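Local coordinates for protein peptidoglycan-N-acetylmuramic acid deacetylase PdaA (Bacillus subtilis, PDB 1NY1) that catalyses the deacetylation of N-acetylmuramic acid in peptidoglycan, leading to muramic delta-lactam in the spore cortex, and is required for germination, at residues L47-G52 / Y196-V201; P59-V64 / R203-A208; L139-G144 / T161-V166. All coordinates share one frame; numbering follows the deposited sequence.

Interaction 1. Residues L47-G52 / Y196-V201; sequences LTFDNG and YLLHTV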
loop_
_atom_site.group_PDB
_atom_site.type_symbol
_atom_site.label_atom_id
_atom_site.label_comp_id
_atom_site.label_asym_id
_atom_site.label_seq_id
_atom_site.Cartn_x
_atom_site.Cartn_y
_atom_site.Cartn_z
ATOM N N LEU A 47 4.373 5.089 -4.046
ATOM C CA LEU A 47 4.071 5.181 -2.622
ATOM C C LEU A 47 2.702 4.602 -2.280
ATOM O O LEU A 47 1.713 4.905 -2.945
ATOM C CB LEU A 47 4.125 6.644 -2.162
ATOM C CG LEU A 47 5.478 7.356 -2.295
ATOM C CD1 LEU A 47 5.358 8.791 -1.801
ATOM C CD2 LEU A 47 6.530 6.604 -1.487
ATOM N N THR A 48 2.655 3.751 -1.259
ATOM C CA THR A 48 1.391 3.185 -0.797
ATOM C C THR A 48 1.393 3.295 0.724
ATOM O O THR A 48 2.455 3.316 1.364
ATOM C CB THR A 48 1.187 1.689 -1.193
ATOM O OG1 THR A 48 1.975 0.846 -0.345
ATOM C CG2 THR A 48 1.568 1.453 -2.649
ATOM N N PHE A 49 0.198 3.384 1.295
ATOM C CA PHE A 49 0.034 3.513 2.735
ATOM C C PHE A 49 -1.028 2.539 3.245
ATOM O O PHE A 49 -1.944 2.181 2.515
ATOM C CB PHE A 49 -0.413 4.939 3.093
ATOM C CG PHE A 49 0.505 6.024 2.591
ATOM C CD1 PHE A 49 0.489 6.417 1.255
ATOM C CD2 PHE A 49 1.373 6.668 3.469
ATOM C CE1 PHE A 49 1.330 7.444 0.803
ATOM C CE2 PHE A 49 2.213 7.691 3.031
ATOM C CZ PHE A 49 2.191 8.078 1.696
ATOM N N ASP A 50 -0.878 2.097 4.490
ATOM C CA ASP A 50 -1.858 1.219 5.128
ATOM C C ASP A 50 -2.442 2.102 6.231
ATOM O O ASP A 50 -1.698 2.661 7.039
ATOM C CB ASP A 50 -1.189 -0.021 5.746
ATOM C CG ASP A 50 -0.968 -1.145 4.744
ATOM O OD1 ASP A 50 -1.202 -0.939 3.534
ATOM O OD2 ASP A 50 -0.554 -2.250 5.174
ATOM N N ASN A 51 -3.766 2.240 6.254
ATOM C CA ASN A 51 -4.435 3.081 7.242
ATOM C C ASN A 51 -5.520 2.332 7.999
ATOM O O ASN A 51 -6.608 2.118 7.471
ATOM C CB ASN A 51 -5.052 4.301 6.551
ATOM C CG ASN A 51 -4.004 5.181 5.889
ATOM O OD1 ASN A 51 -3.412 6.053 6.528
ATOM N ND2 ASN A 51 -3.753 4.933 4.609
ATOM N N GLY A 52 -5.218 1.949 9.238
ATOM C CA GLY A 52 -6.176 1.224 10.060
ATOM C C GLY A 52 -6.835 2.121 11.092
ATOM O O GLY A 52 -7.950 1.851 11.529
ATOM N N TYR A 196 6.658 1.240 -1.950
ATOM C CA TYR A 196 6.808 1.503 -0.526
ATOM C C TYR A 196 5.506 1.282 0.208
ATOM O O TYR A 196 4.435 1.634 -0.287
ATOM C CB TYR A 196 7.212 2.954 -0.256
ATOM C CG TYR A 196 8.659 3.294 -0.482
ATOM C CD1 TYR A 196 9.288 4.266 0.298
ATOM C CD2 TYR A 196 9.393 2.673 -1.485
ATOM C CE1 TYR A 196 10.618 4.614 0.081
ATOM C CE2 TYR A 196 10.721 3.010 -1.710
ATOM C CZ TYR A 196 11.327 3.976 -0.927
ATOM O OH TYR A 196 12.645 4.304 -1.156
ATOM N N LEU A 197 5.615 0.700 1.397
ATOM C CA LEU A 197 4.470 0.482 2.262
ATOM C C LEU A 197 4.774 1.350 3.472
ATOM O O LEU A 197 5.719 1.080 4.218
ATOM C CB LEU A 197 4.361 -0.985 2.688
ATOM C CG LEU A 197 3.123 -1.437 3.475
ATOM C CD1 LEU A 197 3.362 -2.837 4.014
ATOM C CD2 LEU A 197 2.833 -0.504 4.620
ATOM N N LEU A 198 3.981 2.397 3.660
ATOM C CA LEU A 198 4.179 3.313 4.777
ATOM C C LEU A 198 2.934 3.401 5.646
ATOM O O LEU A 198 1.836 3.049 5.214
ATOM C CB LEU A 198 4.501 4.718 4.259
ATOM C CG LEU A 198 5.712 4.887 3.346
ATOM C CD1 LEU A 198 5.791 6.326 2.863
ATOM C CD2 LEU A 198 6.972 4.498 4.100
ATOM N N HIS A 199 3.125 3.860 6.878
ATOM C CA HIS A 199 2.031 4.069 7.820
ATOM C C HIS A 199 2.088 5.562 8.098
ATOM O O HIS A 199 3.088 6.207 7.787
ATOM C CB HIS A 199 2.256 3.256 9.098
ATOM C CG HIS A 199 2.240 1.780 8.860
ATOM N ND1 HIS A 199 1.069 1.071 8.698
ATOM C CD2 HIS A 199 3.246 0.906 8.622
ATOM C CE1 HIS A 199 1.355 -0.175 8.363
ATOM N NE2 HIS A 199 2.669 -0.301 8.308
ATOM N N THR A 200 1.027 6.122 8.664
ATOM C CA THR A 200 1.006 7.554 8.931
ATOM C C THR A 200 0.717 7.863 10.395
ATOM O O THR A 200 0.283 8.966 10.724
ATOM C CB THR A 200 -0.070 8.256 8.066
ATOM O OG1 THR A 200 -1.375 7.848 8.503
ATOM C CG2 THR A 200 0.104 7.882 6.595
ATOM N N VAL A 201 0.980 6.900 11.273
ATOM C CA VAL A 201 0.701 7.071 12.696
ATOM C C VAL A 201 1.887 7.426 13.594
ATOM O O VAL A 201 1.692 7.863 14.731
ATOM C CB VAL A 201 0.047 5.794 13.283
ATOM C CG1 VAL A 201 -1.297 5.544 12.621
ATOM C CG2 VAL A 201 0.964 4.585 13.080
HETATM O O HOH W 1 -1.158 4.351 9.034
HETATM O O HOH W 2 -3.372 6.015 9.382
#
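Phe-49 and Leu-198, a parallel bridge pair, lie side by side and point the same way, with Phe-49 CD2 3.8 Å from Leu-198 CB and the leucine CD1 reaching CE2 of the ring. From the loop beyond the strand, Thr-200 crosses Phe-49 at about a right angle, CG2 to CD2 3.6 Å. Nearer the start of the strands Leu-47 CD2 rests on Tyr-196 CB, 3.9 Å, and on CG and CD1, while the far end of the tyrosine leads away and its OH bonds Met-186 O. The backbones zip together through Thr-48 N to Tyr-196 O, Leu-198 N to Thr-48 O and Asp-50 N to Leu-198 O. Tyr-196 O is gripped twice: chi1 of 77° tucks the Thr-48 hydroxyl back over its own backbone, from where OG1 donates to Tyr-196 O at 2.6 Å. On the opposite face Asp-50 OD2 lies 3.9 Å from Leu-197 CD2, while OD1 pairs with Arg-140; His-199 CE1 touches Asp-50 CB at 3.7 Å. Asp-50 and His-199, in the family's TFDN and LLH sequences, are probably the deacetylase's proton acceptor and donor. Past Asp-50 water takes over: one molecule joins Asp-50 O to Thr-200 N, another Asn-51 OD1 to Thr-200 OG1, which also bonds Thr-58. Strand 73-76 pairs with the other side of 47-51, and helices 58-67 and 205-219 cover the Phe-49 and Leu-198 face through Val-61, Leu-65 and Leu-209.

Interaction 2. Residues P59-V64 / R203-A208; sequences PKVLDV and RDNAEA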
loop_
_atom_site.group_PDB
_atom_site.type_symbol
_atom_site.label_atom_id
_atom_site.label_comp_id
_atom_site.label_asym_id
_atom_site.label_seq_id
_atom_site.Cartn_x
_atom_site.Cartn_y
_atom_site.Cartn_z
ATOM N N PRO A 59 -3.276 14.295 7.927
ATOM C CA PRO A 59 -3.494 15.567 7.231
ATOM C C PRO A 59 -2.157 16.112 6.730
ATOM O O PRO A 59 -2.066 16.614 5.612
ATOM C CB PRO A 59 -4.107 16.448 8.311
ATOM C CG PRO A 59 -4.927 15.476 9.084
ATOM C CD PRO A 59 -3.989 14.281 9.216
ATOM N N LYS A 60 -1.116 16.015 7.555
ATOM C CA LYS A 60 0.196 16.502 7.139
ATOM C C LYS A 60 0.759 15.660 5.996
ATOM O O LYS A 60 1.389 16.194 5.080
ATOM C CB LYS A 60 1.180 16.526 8.318
ATOM C CG LYS A 60 0.948 17.685 9.299
ATOM C CD LYS A 60 2.114 17.863 10.281
ATOM C CE LYS A 60 2.268 16.655 11.208
ATOM N NZ LYS A 60 3.492 16.737 12.070
ATOM N N VAL A 61 0.532 14.349 6.041
ATOM C CA VAL A 61 1.010 13.475 4.975
ATOM C C VAL A 61 0.367 13.886 3.654
ATOM O O VAL A 61 1.029 13.935 2.617
ATOM C CB VAL A 61 0.672 11.999 5.261
ATOM C CG1 VAL A 61 0.869 11.163 3.998
ATOM C CG2 VAL A 61 1.563 11.473 6.379
ATOM N N LEU A 62 -0.929 14.176 3.695
ATOM C CA LEU A 62 -1.636 14.598 2.494
ATOM C C LEU A 62 -1.087 15.940 1.995
ATOM O O LEU A 62 -0.975 16.146 0.790
ATOM C CB LEU A 62 -3.142 14.689 2.775
ATOM C CG LEU A 62 -3.856 13.330 2.891
ATOM C CD1 LEU A 62 -5.281 13.521 3.398
ATOM C CD2 LEU A 62 -3.869 12.637 1.528
ATOM N N ASP A 63 -0.733 16.837 2.913
ATOM C CA ASP A 63 -0.185 18.138 2.528
ATOM C C ASP A 63 1.160 17.957 1.830
ATOM O O ASP A 63 1.454 18.624 0.835
ATOM C CB ASP A 63 0.008 19.053 3.746
ATOM C CG ASP A 63 -1.307 19.455 4.403
ATOM O OD1 ASP A 63 -2.357 19.437 3.727
ATOM O OD2 ASP A 63 -1.282 19.809 5.601
ATOM N N VAL A 64 1.979 17.054 2.361
ATOM C CA VAL A 64 3.294 16.773 1.792
ATOM C C VAL A 64 3.166 16.195 0.382
ATOM O O VAL A 64 3.895 16.592 -0.529
ATOM C CB VAL A 64 4.077 15.790 2.701
ATOM C CG1 VAL A 64 5.337 15.294 1.996
ATOM C CG2 VAL A 64 4.441 16.484 4.010
ATOM N N ARG A 203 5.272 9.446 15.028
ATOM C CA ARG A 203 5.791 10.804 15.136
ATOM C C ARG A 203 6.748 11.177 14.011
ATOM O O ARG A 203 7.680 10.434 13.698
ATOM C CB ARG A 203 6.493 10.997 16.488
ATOM C CG ARG A 203 7.008 12.412 16.709
ATOM C CD ARG A 203 7.536 12.582 18.123
ATOM N NE ARG A 203 8.616 11.646 18.401
ATOM C CZ ARG A 203 9.865 11.802 17.980
ATOM N NH1 ARG A 203 10.195 12.868 17.263
ATOM N NH2 ARG A 203 10.782 10.884 18.262
ATOM N N ASP A 204 6.482 12.332 13.405
ATOM C CA ASP A 204 7.284 12.882 12.322
ATOM C C ASP A 204 7.328 12.107 11.004
ATOM O O ASP A 204 8.171 12.397 10.155
ATOM C CB ASP A 204 8.718 13.129 12.819
ATOM C CG ASP A 204 8.860 14.443 13.576
ATOM O OD1 ASP A 204 7.849 15.150 13.762
ATOM O OD2 ASP A 204 9.992 14.781 13.984
ATOM N N ASN A 205 6.435 11.137 10.809
ATOM C CA ASN A 205 6.457 10.383 9.558
ATOM C C ASN A 205 6.219 11.294 8.352
ATOM O O ASN A 205 6.798 11.077 7.290
ATOM C CB ASN A 205 5.432 9.229 9.564
ATOM C CG ASN A 205 3.989 9.707 9.472
ATOM O OD1 ASN A 205 3.327 9.958 10.488
ATOM N ND2 ASN A 205 3.497 9.835 8.250
ATOM N N ALA A 206 5.388 12.322 8.514
ATOM C CA ALA A 206 5.111 13.248 7.412
ATOM C C ALA A 206 6.361 14.048 7.042
ATOM O O ALA A 206 6.642 14.270 5.861
ATOM C CB ALA A 206 3.977 14.197 7.791
ATOM N N GLU A 207 7.097 14.488 8.059
ATOM C CA GLU A 207 8.324 15.247 7.845
ATOM C C GLU A 207 9.383 14.348 7.202
ATOM O O GLU A 207 10.129 14.783 6.325
ATOM C CB GLU A 207 8.847 15.800 9.178
ATOM C CG GLU A 207 8.029 16.941 9.811
ATOM C CD GLU A 207 6.655 16.522 10.338
ATOM O OE1 GLU A 207 6.415 15.316 10.558
ATOM O OE2 GLU A 207 5.813 17.418 10.556
ATOM N N ALA A 208 9.453 13.092 7.639
ATOM C CA ALA A 208 10.425 12.168 7.066
ATOM C C ALA A 208 10.093 11.964 5.591
ATOM O O ALA A 208 10.982 11.976 4.741
ATOM C CB ALA A 208 10.396 10.827 7.806
HETATM O O HOH W 3 5.202 14.775 13.938
#
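Ala-206 presses its methyl into helix 58-67, CB 3.7 Å from Lys-60 CB and 3.9 Å from Val-61 CG2. With so small a side chain between them the backbones come close, Val-61 CA to Ala-206 CA 4.8 Å. One turn further on, Val-64 turns CG2 to the backbone of the other helix, 3.6 Å from Ala-206 O, and on the inner side Val-61 CG2 also packs across the side chain of Asn-205. Here the first turn of helix 205-219 meets helix 58-67, two helices that each follow a strand of the parallel sheet and lie next to each other on its outside, in the distorted beta/alpha barrel of the polysaccharide deacetylases; Val-61 reaches on to Leu-209 and Thr-200. The solvent side is looser and polar. Lys-60 bends at chi3 (-65°) and Glu-207 at chi2 (69°), which brings their ends together although Glu-207 starts out pointing away from helix 58-67. NZ of Lys-60 donates to Glu-207 OE2 at 2.9 Å, on the syn lone pair, forming a salt bridge. A water binds Asp-204 N and OD1 at the N-cap position and accepts a weak bond from Lys-60 NZ, 3.2 Å away.

Interaction 3. Residues L139-G144 / T161-V166; sequences LRPPRG and TVFWSV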
loop_
_atom_site.group_PDB
_atom_site.type_symbol
_atom_site.label_atom_id
_atom_site.label_comp_id
_atom_site.label_asym_id
_atom_site.label_seq_id
_atom_site.Cartn_x
_atom_site.Cartn_y
_atom_site.Cartn_z
ATOM N N LEU A 139 -6.237 -4.508 -3.526
ATOM C CA LEU A 139 -6.312 -5.106 -2.213
ATOM C C LEU A 139 -4.959 -5.390 -1.605
ATOM O O LEU A 139 -4.003 -5.733 -2.299
ATOM C CB LEU A 139 -7.094 -6.419 -2.282
ATOM C CG LEU A 139 -7.008 -7.317 -1.042
ATOM C CD1 LEU A 139 -7.645 -6.613 0.147
ATOM C CD2 LEU A 139 -7.702 -8.642 -1.317
ATOM N N ARG A 140 -4.887 -5.230 -0.294
ATOM C CA ARG A 140 -3.679 -5.551 0.434
ATOM C C ARG A 140 -4.178 -6.426 1.571
ATOM O O ARG A 140 -4.932 -5.973 2.433
ATOM C CB ARG A 140 -2.992 -4.304 0.970
ATOM C CG ARG A 140 -1.719 -4.658 1.718
ATOM C CD ARG A 140 -0.781 -3.486 1.809
ATOM N NE ARG A 140 -0.069 -3.239 0.560
ATOM C CZ ARG A 140 0.520 -2.082 0.277
ATOM N NH1 ARG A 140 0.463 -1.088 1.155
ATOM N NH2 ARG A 140 1.181 -1.927 -0.861
ATOM N N PRO A 141 -3.796 -7.709 1.565
ATOM C CA PRO A 141 -4.231 -8.630 2.616
ATOM C C PRO A 141 -3.895 -8.157 4.026
ATOM O O PRO A 141 -2.776 -7.720 4.299
ATOM C CB PRO A 141 -3.509 -9.921 2.255
ATOM C CG PRO A 141 -3.484 -9.870 0.764
ATOM C CD PRO A 141 -3.078 -8.432 0.501
ATOM N N PRO A 142 -4.868 -8.232 4.942
ATOM C CA PRO A 142 -4.609 -7.802 6.317
ATOM C C PRO A 142 -3.372 -8.508 6.885
ATOM O O PRO A 142 -3.250 -9.731 6.793
ATOM C CB PRO A 142 -5.889 -8.203 7.044
ATOM C CG PRO A 142 -6.938 -8.026 5.988
ATOM C CD PRO A 142 -6.277 -8.629 4.766
ATOM N N ARG A 143 -2.457 -7.727 7.450
ATOM C CA ARG A 143 -1.230 -8.246 8.050
ATOM C C ARG A 143 -0.350 -9.004 7.053
ATOM O O ARG A 143 0.535 -9.774 7.440
ATOM C CB ARG A 143 -1.580 -9.145 9.242
ATOM C CG ARG A 143 -0.517 -9.194 10.332
ATOM C CD ARG A 143 -1.050 -9.881 11.587
ATOM N NE ARG A 143 -0.063 -9.947 12.666
ATOM C CZ ARG A 143 0.428 -8.890 13.309
ATOM N NH1 ARG A 143 0.029 -7.667 12.984
ATOM N NH2 ARG A 143 1.311 -9.060 14.286
ATOM N N GLY A 144 -0.592 -8.774 5.766
ATOM C CA GLY A 144 0.185 -9.430 4.732
ATOM C C GLY A 144 -0.021 -10.931 4.672
ATOM O O GLY A 144 0.779 -11.647 4.071
ATOM N N THR A 161 -4.240 -7.750 -6.135
ATOM C CA THR A 161 -3.561 -7.744 -4.846
ATOM C C THR A 161 -2.211 -7.051 -4.970
ATOM O O THR A 161 -1.398 -7.400 -5.824
ATOM C CB THR A 161 -3.387 -9.178 -4.303
ATOM O OG1 THR A 161 -4.678 -9.723 -4.011
ATOM C CG2 THR A 161 -2.547 -9.181 -3.027
ATOM N N VAL A 162 -1.988 -6.061 -4.110
ATOM C CA VAL A 162 -0.762 -5.277 -4.131
ATOM C C VAL A 162 0.077 -5.487 -2.873
ATOM O O VAL A 162 -0.365 -5.183 -1.763
ATOM C CB VAL A 162 -1.096 -3.767 -4.253
ATOM C CG1 VAL A 162 0.177 -2.952 -4.374
ATOM C CG2 VAL A 162 -2.012 -3.528 -5.448
ATOM N N PHE A 163 1.282 -6.023 -3.047
ATOM C CA PHE A 163 2.176 -6.232 -1.917
ATOM C C PHE A 163 3.141 -5.057 -1.846
ATOM O O PHE A 163 2.755 -3.927 -2.144
ATOM C CB PHE A 163 2.917 -7.563 -2.066
ATOM C CG PHE A 163 2.025 -8.758 -1.896
ATOM C CD1 PHE A 163 1.446 -9.029 -0.664
ATOM C CD2 PHE A 163 1.725 -9.581 -2.971
ATOM C CE1 PHE A 163 0.574 -10.106 -0.503
ATOM C CE2 PHE A 163 0.855 -10.659 -2.824
ATOM C CZ PHE A 163 0.280 -10.920 -1.589
ATOM N N TRP A 164 4.387 -5.301 -1.455
ATOM C CA TRP A 164 5.345 -4.207 -1.360
ATOM C C TRP A 164 6.778 -4.698 -1.424
ATOM O O TRP A 164 7.043 -5.898 -1.295
ATOM C CB TRP A 164 5.115 -3.411 -0.064
ATOM C CG TRP A 164 5.266 -4.217 1.193
ATOM C CD1 TRP A 164 6.391 -4.352 1.958
ATOM C CD2 TRP A 164 4.263 -5.041 1.805
ATOM N NE1 TRP A 164 6.151 -5.214 3.011
ATOM C CE2 TRP A 164 4.853 -5.651 2.938
ATOM C CE3 TRP A 164 2.922 -5.322 1.506
ATOM C CZ2 TRP A 164 4.149 -6.530 3.769
ATOM C CZ3 TRP A 164 2.218 -6.196 2.332
ATOM C CH2 TRP A 164 2.837 -6.790 3.451
ATOM N N SER A 165 7.701 -3.764 -1.638
ATOM C CA SER A 165 9.120 -4.097 -1.726
ATOM C C SER A 165 9.938 -3.311 -0.694
ATOM O O SER A 165 11.129 -3.569 -0.522
ATOM C CB SER A 165 9.644 -3.808 -3.133
ATOM O OG SER A 165 9.729 -2.414 -3.358
ATOM N N VAL A 166 9.298 -2.351 -0.026
ATOM C CA VAL A 166 9.948 -1.546 1.014
ATOM C C VAL A 166 8.993 -1.315 2.175
ATOM O O VAL A 166 7.852 -0.893 1.982
ATOM C CB VAL A 166 10.382 -0.133 0.527
ATOM C CG1 VAL A 166 10.900 0.692 1.719
ATOM C CG2 VAL A 166 11.449 -0.237 -0.542
#
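The guanidinium of Arg-140 has Trp-164 over one face, the indole CE3 lying 3.8 Å from Arg-140 NE, and Val-162 O at its edge. The guanidinium and indole planes stand 76° apart, so this is a crossing and not a parallel stack. At the rim of the indole, in its plane, Gly-144 CA comes 4.0 Å from Trp-164 CH2; Gly-144 has positive phi and is held by the bond of its N to Pro-141 O. The Phe-163 ring takes Thr-161 CG2 on one face, offset toward the rim, and the same methyl touches Pro-141 CD at 3.6 Å. The Arg-140 side chain starts extended, CG opposite the backbone N (chi1 -179°), and its bend at chi3 turns the guanidinium to the carbonyls of Val-162 and Phe-163. NE donates to Val-162 O at 3.0 Å, nearly straight and close to the guanidinium plane. NH2 reaches Phe-163 O at 2.9 Å less ideally: the bond is bent (134°), the donor sits above the carbonyl plane, and the oxygen is tilted out of the guanidinium plane. Two successive backbone carbonyls thus fix the rotation of the guanidinium. Before this, a short parallel pairing sets the register: Val-162 N to Leu-139 O, 2.7 Å, comes almost straight onto the carbonyl. Phe-75 adds a cation-pi contact to Arg-140, and NH1 bonds Thr-48 OG1. The RPPRG sequence fits the arginine-proline motif of the NodB homology domain, whose arginine probably positions the catalytic aspartate, here through the NH1 salt bridge to Asp-50.

From the N terminus the chain first lays down strand 44-51 and then helix 58-67; their partners, strand 194-198 and helix 205-219, come about 140 residues later in the same order. Interactions 1 and 2 therefore cross along the chain, each closing a long loop, and they meet in space, Phe-49 CE2 lying 3.8 Å from Val-61 CG1. Interaction 3 closes a short loop, round helix 148-156, that falls within both long ones. It touches interaction 1, where Val-166 O probably accepts from Leu-197 N, but stays about 12 Å from interaction 2 at the nearest atoms. Interaction 1 thus stands between the outer helix pair and the loops of residues 139-144 and 161-166.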